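ALKF (Bacillus cereus, PDB 3ZBO) is of unknown function but has affinity for branched DNA, probably including Holliday junctions, and is related to the HEAT-like repeat DNA glycosylases. Local coordinates at residues Met7-Met13 with Leu58-Leu62; Glu15-Leu19 with Ile48-Ile52. All coordinates share one frame; numbering follows the deposited sequence.

Interaction 1: residues Met7-Met13 with Leu58-Leu62; sequences MDFKTVM and LAEEL
Leu58 and Leu62, one turn apart on helix 56-63, push their methyl groups against Phe9, Val12 and Met13 at the start of helix 9-19. The apolar contacts carry the interface. Leu58 forks around the beginning of the helix: its CD1 lies 3.7 Å from Phe9 CA and near the plane of the Phe9 ring, at the edge, while its CD2 meets Val12 CG2 tip to tip at 3.9 Å and also touches the carbonyl O of Met7. Leu62 CD2 sits among three partners, 3.7 Å from Met13 SD, 3.9 Å from Phe9 CD1 and 3.9 Å from Val12 CG1. The Leu62 side chain slides past Phe9, and likewise past Met13, each running counter to it, and crosses Val12 at about a right angle.

The Phe9 ring is held from more than one direction. With CG anti to the backbone N (chi1 174°), it swings across to the flank of helix 56-63, where Glu61 CB packs 3.7 Å from Phe9 CD1. Met13 CG, one turn on, lies over one ring face, offset toward the rim. Glu61 OE1 comes against Phe9 CB and CG, its carboxylate plane 29° from that of the ring; this is van der Waals contact, and no hydrogen bond joins the two segments.

Polar bonding belongs to the helix start. Asp8 is the N-cap: its OD1 accepts from Thr11 N at 3.1 Å and also from Thr11 OG1, two donors gripping one oxygen. Behind the leucines, Phe73, Ala74 and Ile77 of helix 68-77 continue the apolar layer. With the axes of the two segments 57° apart, this is inclined helix-helix packing in an all-helical region, consistent with the superhelical HEAT-like architecture of the AlkD-related family, and here it joins the start of helix 9-19 to helix 56-63.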
ATOM      1  N   MET A   7      18.970  17.513  -8.625  1.00 37.62           N
ATOM      2  CA  MET A   7      19.694  16.612  -7.729  1.00 35.81           C
ATOM      3  C   MET A   7      20.030  15.328  -8.492  1.00 33.07           C
ATOM      4  O   MET A   7      19.182  14.805  -9.204  1.00 31.82           O
ATOM      5  CB  MET A   7      18.790  16.313  -6.531  1.00 36.27           C
ATOM      6  CG  MET A   7      19.049  17.224  -5.385  1.00 40.26           C
ATOM      7  SD  MET A   7      18.624  16.351  -3.861  1.00 48.50           S
ATOM      8  CE  MET A   7      19.975  15.240  -3.610  1.00 45.71           C
ATOM      9  N   ASP A   8      21.258  14.844  -8.396  1.00 30.69           N
ATOM     10  CA  ASP A   8      21.568  13.641  -9.118  1.00 28.21           C
ATOM     11  C   ASP A   8      21.466  12.393  -8.220  1.00 25.70           C
ATOM     12  O   ASP A   8      21.280  12.486  -7.038  1.00 25.88           O
ATOM     13  CB  ASP A   8      22.881  13.718  -9.915  1.00 29.42           C
ATOM     14  CG  ASP A   8      24.068  13.983  -9.047  1.00 33.13           C
ATOM     15  OD1 ASP A   8      23.992  13.643  -7.822  1.00 35.77           O
ATOM     16  OD2 ASP A   8      25.089  14.548  -9.580  1.00 37.56           O
ATOM     17  N   PHE A   9      21.400  11.275  -8.899  1.00 22.07           N
ATOM     18  CA  PHE A   9      21.316   9.960  -8.252  1.00 21.21           C
ATOM     19  C   PHE A   9      22.304   9.784  -7.128  1.00 21.10           C
ATOM     20  O   PHE A   9      21.920   9.377  -5.994  1.00 19.78           O
ATOM     21  CB  PHE A   9      21.509   8.857  -9.309  1.00 20.00           C
ATOM     22  CG  PHE A   9      21.586   7.496  -8.734  1.00 21.06           C
ATOM     23  CD1 PHE A   9      20.444   6.826  -8.370  1.00 17.51           C
ATOM     24  CD2 PHE A   9      22.844   6.880  -8.513  1.00 21.03           C
ATOM     25  CE1 PHE A   9      20.536   5.540  -7.830  1.00 17.84           C
ATOM     26  CE2 PHE A   9      22.978   5.607  -7.930  1.00 22.02           C
ATOM     27  CZ  PHE A   9      21.786   4.930  -7.576  1.00 21.20           C
ATOM     28  N   LYS A  10      23.587  10.081  -7.385  1.00 22.77           N
ATOM     29  CA  LYS A  10      24.605   9.814  -6.353  1.00 23.96           C
ATOM     30  C   LYS A  10      24.358  10.668  -5.115  1.00 24.30           C
ATOM     31  O   LYS A  10      24.546  10.207  -3.957  1.00 22.95           O
ATOM     32  CB  LYS A  10      26.033  10.135  -6.856  1.00 26.09           C
ATOM     33  CG  LYS A  10      26.949  10.699  -5.695  1.00 35.58           C
ATOM     34  CD  LYS A  10      27.718  12.050  -5.995  1.00 42.30           C
ATOM     35  CE  LYS A  10      28.910  12.316  -4.950  1.00 42.61           C
ATOM     36  NZ  LYS A  10      30.162  11.433  -5.103  1.00 39.25           N
ATOM     37  N   THR A  11      23.928  11.908  -5.313  1.00 22.43           N
ATOM     38  CA  THR A  11      23.662  12.824  -4.217  1.00 24.03           C
ATOM     39  C   THR A  11      22.437  12.373  -3.401  1.00 24.38           C
ATOM     40  O   THR A  11      22.458  12.376  -2.155  1.00 24.61           O
ATOM     41  CB  THR A  11      23.429  14.235  -4.728  1.00 24.71           C
ATOM     42  OG1 THR A  11      24.627  14.645  -5.400  1.00 29.32           O
ATOM     43  CG2 THR A  11      23.120  15.226  -3.605  1.00 30.75           C
ATOM     44  N   VAL A  12      21.385  11.927  -4.071  1.00 21.45           N
ATOM     45  CA  VAL A  12      20.253  11.401  -3.294  1.00 20.99           C
ATOM     46  C   VAL A  12      20.600  10.192  -2.481  1.00 20.81           C
ATOM     47  O   VAL A  12      20.147  10.114  -1.305  1.00 19.89           O
ATOM     48  CB  VAL A  12      19.064  11.027  -4.255  1.00 21.56           C
ATOM     49  CG1 VAL A  12      17.909  10.365  -3.474  1.00 23.00           C
ATOM     50  CG2 VAL A  12      18.591  12.319  -5.049  1.00 24.89           C
ATOM     51  N   MET A  13      21.354   9.267  -3.075  1.00 19.55           N
ATOM     52  CA  MET A  13      21.783   8.063  -2.377  1.00 18.18           C
ATOM     53  C   MET A  13      22.664   8.432  -1.180  1.00 20.22           C
ATOM     54  O   MET A  13      22.531   7.858  -0.077  1.00 20.42           O
ATOM     55  CB  MET A  13      22.483   7.104  -3.286  1.00 18.51           C
ATOM     56  CG  MET A  13      21.616   6.438  -4.394  1.00 19.35           C
ATOM     57  SD  MET A  13      20.232   5.503  -3.625  1.00 18.79           S
ATOM     58  CE  MET A  13      21.065   4.096  -2.935  1.00 24.98           C
ATOM     59  N   LEU A  58      14.858  10.005 -12.267  1.00 15.34           N
ATOM     60  CA  LEU A  58      15.581   9.764 -11.046  1.00 14.96           C
ATOM     61  C   LEU A  58      14.804   8.677 -10.250  1.00 13.22           C
ATOM     62  O   LEU A  58      15.499   7.778  -9.686  1.00 14.24           O
ATOM     63  CB  LEU A  58      15.565  11.031 -10.209  1.00 15.21           C
ATOM     64  CG  LEU A  58      16.304  10.949  -8.893  1.00 17.51           C
ATOM     65  CD1 LEU A  58      17.736  10.349  -8.949  1.00 21.19           C
ATOM     66  CD2 LEU A  58      16.364  12.393  -8.271  1.00 19.06           C
ATOM     67  N   ALA A  59      13.473   8.699 -10.321  1.00 14.24           N
ATOM     68  CA  ALA A  59      12.699   7.668  -9.606  1.00 13.75           C
ATOM     69  C   ALA A  59      13.071   6.302 -10.161  1.00 12.98           C
ATOM     70  O   ALA A  59      13.263   5.328  -9.342  1.00 14.44           O
ATOM     71  CB  ALA A  59      11.125   7.867  -9.762  1.00 14.57           C
ATOM     72  N   GLU A  60      13.223   6.232 -11.467  1.00 13.24           N
ATOM     73  CA  GLU A  60      13.589   4.929 -12.048  1.00 13.23           C
ATOM     74  C   GLU A  60      14.921   4.447 -11.595  1.00 14.42           C
ATOM     75  O   GLU A  60      15.092   3.221 -11.299  1.00 15.00           O
ATOM     76  CB  GLU A  60      13.513   4.902 -13.581  1.00 13.21           C
ATOM     77  CG  GLU A  60      12.124   5.080 -14.099  1.00 16.71           C
ATOM     78  CD  GLU A  60      11.176   3.883 -13.939  1.00 18.44           C
ATOM     79  OE1 GLU A  60      11.690   2.791 -13.727  1.00 17.66           O
ATOM     80  OE2 GLU A  60       9.996   4.035 -14.098  1.00 19.20           O
ATOM     81  N   GLU A  61      15.926   5.350 -11.568  1.00 13.28           N
ATOM     82  CA  GLU A  61      17.218   4.905 -11.096  1.00 15.14           C
ATOM     83  C   GLU A  61      17.219   4.493  -9.611  1.00 12.92           C
ATOM     84  O   GLU A  61      17.911   3.507  -9.268  1.00 14.65           O
ATOM     85  CB  GLU A  61      18.267   6.018 -11.301  1.00 15.23           C
ATOM     86  CG  GLU A  61      18.495   6.341 -12.747  1.00 18.16           C
ATOM     87  CD  GLU A  61      19.798   7.175 -12.946  1.00 22.23           C
ATOM     88  OE1 GLU A  61      20.848   6.959 -12.270  1.00 21.69           O
ATOM     89  OE2 GLU A  61      19.764   8.035 -13.877  1.00 22.75           O
ATOM     90  N   LEU A  62      16.473   5.235  -8.820  1.00 12.95           N
ATOM     91  CA  LEU A  62      16.399   4.926  -7.373  1.00 12.57           C
ATOM     92  C   LEU A  62      15.669   3.599  -7.217  1.00 14.33           C
ATOM     93  O   LEU A  62      16.135   2.745  -6.393  1.00 13.77           O
ATOM     94  CB  LEU A  62      15.669   6.034  -6.626  1.00 14.55           C
ATOM     95  CG  LEU A  62      16.484   7.311  -6.600  1.00 13.15           C
ATOM     96  CD1 LEU A  62      15.588   8.378  -6.066  1.00 16.52           C
ATOM     97  CD2 LEU A  62      17.682   7.162  -5.698  1.00 16.70           C
TER

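Interaction 2: residues Glu15-Leu19 with Ile48-Ile52; sequences ELEAL and IAKKI
Glu15 carries CG beside its backbone N (chi1 -57°) and continues extended beyond it, which sends the carboxylate across to helix 46-52. Lys51 answers from the opposite direction with its chain bent at chi3 and chi4, bends that bring the ammonium round to the acid. The two close a salt bridge, Glu15 OE1 to Lys51 NZ at 3.1 Å; Glu15 OE2 stands 4.0 Å from Lys51 NZ, so the grip is on one carboxylate oxygen.

Beside this charged pair, Ile48 extends CD1 into the side of helix 9-19. That methyl touches Glu15 CB at 3.8 Å, Leu16 CD2 at 4.0 Å and Leu19 CD1 at 3.9 Å. The approach differs from one partner to the next: Leu19 comes tip to tip, Leu16 crosses at a slant, and Glu15 slides past the isoleucine in the opposite direction, which leaves its OE1 3.8 Å from Ile48 CG1. Phe73 of helix 68-77 also packs on Ile48, and Phe38 on Leu16.

The axes of the two short segments run nearly antiparallel, 165° apart, but their closest approach of 13.5 Å is a wide spacing, and long side chains have to span it. Lys51 is exposed and Glu15 partly so, with the buried Ile48 alongside. Its hydrocarbon next to OE1 may lower the local polarity slightly, though solvent near the exposed lysine would limit the effect.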
ATOM      1  N   GLU A  15      22.494  11.292   0.589  1.00 21.09           N
ATOM      2  CA  GLU A  15      21.623  11.961   1.570  1.00 22.75           C
ATOM      3  C   GLU A  15      20.759  10.910   2.296  1.00 23.82           C
ATOM      4  O   GLU A  15      20.541  10.990   3.521  1.00 22.82           O
ATOM      5  CB  GLU A  15      20.780  13.041   0.932  1.00 25.22           C
ATOM      6  CG  GLU A  15      21.654  14.117   0.202  1.00 30.47           C
ATOM      7  CD  GLU A  15      20.990  15.489   0.067  1.00 38.99           C
ATOM      8  OE1 GLU A  15      19.764  15.611   0.341  1.00 42.86           O
ATOM      9  OE2 GLU A  15      21.726  16.459  -0.324  1.00 42.95           O
ATOM     10  N   LEU A  16      20.256   9.918   1.555  1.00 21.29           N
ATOM     11  CA  LEU A  16      19.441   8.892   2.212  1.00 20.62           C
ATOM     12  C   LEU A  16      20.260   8.029   3.168  1.00 21.34           C
ATOM     13  O   LEU A  16      19.837   7.723   4.274  1.00 20.57           O
ATOM     14  CB  LEU A  16      18.775   7.998   1.142  1.00 20.54           C
ATOM     15  CG  LEU A  16      17.668   8.648   0.319  1.00 20.14           C
ATOM     16  CD1 LEU A  16      17.131   7.581  -0.660  1.00 20.11           C
ATOM     17  CD2 LEU A  16      16.539   9.159   1.151  1.00 21.59           C
ATOM     18  N   GLU A  17      21.458   7.679   2.784  1.00 20.10           N
ATOM     19  CA  GLU A  17      22.354   6.871   3.641  1.00 20.88           C
ATOM     20  C   GLU A  17      22.632   7.662   4.893  1.00 22.30           C
ATOM     21  O   GLU A  17      22.607   7.099   5.984  1.00 23.91           O
ATOM     22  CB  GLU A  17      23.636   6.568   2.887  1.00 21.96           C
ATOM     23  CG  GLU A  17      24.566   5.742   3.702  1.00 25.98           C
ATOM     24  CD  GLU A  17      25.595   5.007   2.861  1.00 32.39           C
ATOM     25  OE1 GLU A  17      25.947   5.498   1.786  1.00 38.67           O
ATOM     26  OE2 GLU A  17      26.042   3.933   3.304  1.00 44.95           O
ATOM     27  N   ALA A  18      22.797   8.985   4.753  1.00 22.08           N
ATOM     28  CA  ALA A  18      23.079   9.786   5.968  1.00 22.53           C
ATOM     29  C   ALA A  18      21.932   9.853   6.924  1.00 23.37           C
ATOM     30  O   ALA A  18      22.189  10.086   8.137  1.00 25.21           O
ATOM     31  CB  ALA A  18      23.478  11.227   5.580  1.00 22.93           C
ATOM     32  N   LEU A  19      20.681   9.735   6.416  1.00 21.88           N
ATOM     33  CA  LEU A  19      19.494   9.735   7.247  1.00 22.20           C
ATOM     34  C   LEU A  19      19.196   8.355   7.862  1.00 20.60           C
ATOM     35  O   LEU A  19      18.325   8.249   8.777  1.00 23.42           O
ATOM     36  CB  LEU A  19      18.252  10.202   6.482  1.00 21.66           C
ATOM     37  CG  LEU A  19      18.338  11.647   5.932  1.00 21.73           C
ATOM     38  CD1 LEU A  19      17.299  11.930   4.807  1.00 25.71           C
ATOM     39  CD2 LEU A  19      18.194  12.648   7.115  1.00 26.95           C
ATOM     40  N   ILE A  48      14.138  16.531   1.256  1.00 24.00           N
ATOM     41  CA  ILE A  48      14.690  16.118  -0.068  1.00 23.35           C
ATOM     42  C   ILE A  48      13.587  16.074  -1.147  1.00 23.16           C
ATOM     43  O   ILE A  48      13.810  16.480  -2.283  1.00 23.32           O
ATOM     44  CB  ILE A  48      15.360  14.718  -0.023  1.00 23.82           C
ATOM     45  CG1 ILE A  48      16.243  14.472   1.202  1.00 31.15           C
ATOM     46  CG2 ILE A  48      16.126  14.470  -1.331  1.00 24.17           C
ATOM     47  CD1 ILE A  48      16.975  13.157   1.159  1.00 33.77           C
ATOM     48  N   ALA A  49      12.394  15.605  -0.776  1.00 22.67           N
ATOM     49  CA  ALA A  49      11.307  15.457  -1.711  1.00 24.12           C
ATOM     50  C   ALA A  49      10.845  16.881  -2.164  1.00 25.88           C
ATOM     51  O   ALA A  49      10.479  17.082  -3.333  1.00 26.89           O
ATOM     52  CB  ALA A  49      10.142  14.726  -1.040  1.00 24.81           C
ATOM     53  N   LYS A  50      10.810  17.832  -1.220  1.00 28.22           N
ATOM     54  CA  LYS A  50      10.393  19.209  -1.563  1.00 31.61           C
ATOM     55  C   LYS A  50      11.380  19.818  -2.584  1.00 30.10           C
ATOM     56  O   LYS A  50      10.942  20.574  -3.512  1.00 31.59           O
ATOM     57  CB  LYS A  50      10.257  20.097  -0.296  1.00 33.07           C
ATOM     58  CG  LYS A  50       9.759  21.550  -0.667  1.00 40.25           C
ATOM     59  CD  LYS A  50       9.874  22.592   0.510  1.00 45.30           C
ATOM     60  CE  LYS A  50      10.629  23.902   0.078  1.00 46.77           C
ATOM     61  NZ  LYS A  50       9.823  24.914  -0.657  1.00 51.20           N
ATOM     62  N   LYS A  51      12.657  19.468  -2.488  1.00 30.06           N
ATOM     63  CA  LYS A  51      13.654  19.971  -3.465  1.00 31.34           C
ATOM     64  C   LYS A  51      13.374  19.382  -4.880  1.00 30.39           C
ATOM     65  O   LYS A  51      13.429  20.054  -5.937  1.00 31.30           O
ATOM     66  CB  LYS A  51      15.117  19.663  -3.067  1.00 30.89           C
ATOM     67  CG  LYS A  51      15.703  20.357  -1.787  1.00 37.30           C
ATOM     68  CD  LYS A  51      17.255  20.166  -1.693  1.00 40.26           C
ATOM     69  CE  LYS A  51      17.821  19.693  -0.301  1.00 45.23           C
ATOM     70  NZ  LYS A  51      18.133  18.188  -0.275  1.00 42.38           N
ATOM     71  N   ILE A  52      13.038  18.098  -4.910  1.00 27.50           N
ATOM     72  CA  ILE A  52      13.019  17.396  -6.193  1.00 26.54           C
ATOM     73  C   ILE A  52      11.700  17.506  -6.939  1.00 26.06           C
ATOM     74  O   ILE A  52      11.694  17.605  -8.171  1.00 27.25           O
ATOM     75  CB  ILE A  52      13.415  15.898  -5.959  1.00 25.97           C
ATOM     76  CG1 ILE A  52      14.868  15.836  -5.526  1.00 28.39           C
ATOM     77  CG2 ILE A  52      13.078  15.067  -7.255  1.00 25.36           C
ATOM     78  CD1 ILE A  52      15.253  14.453  -4.956  1.00 24.03           C
TER

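Overall arrangement
Interactions 1 and 2 use successive parts of helix 9-19, with centres 10 Å apart: its start rests on helix 56-63, its later turns on the preceding helix, 46-52. Along the chain, interaction 2 is nested inside the loop that interaction 1 closes. Met7 joins the two, its SD 4.0 Å from both Ile48 CG2 and Ile52 CD1 and its CE 3.8 Å from Glu15 CD; Val12 CG2 also reaches Ile52 CD1 at 4.0 Å. Behind them both, helix 68-77 supplies a shared backing, Phe73 touching Leu62 as well as Ile48. Their centres lie about 23 and 22 Å from the centre of the chain, on the same side of it.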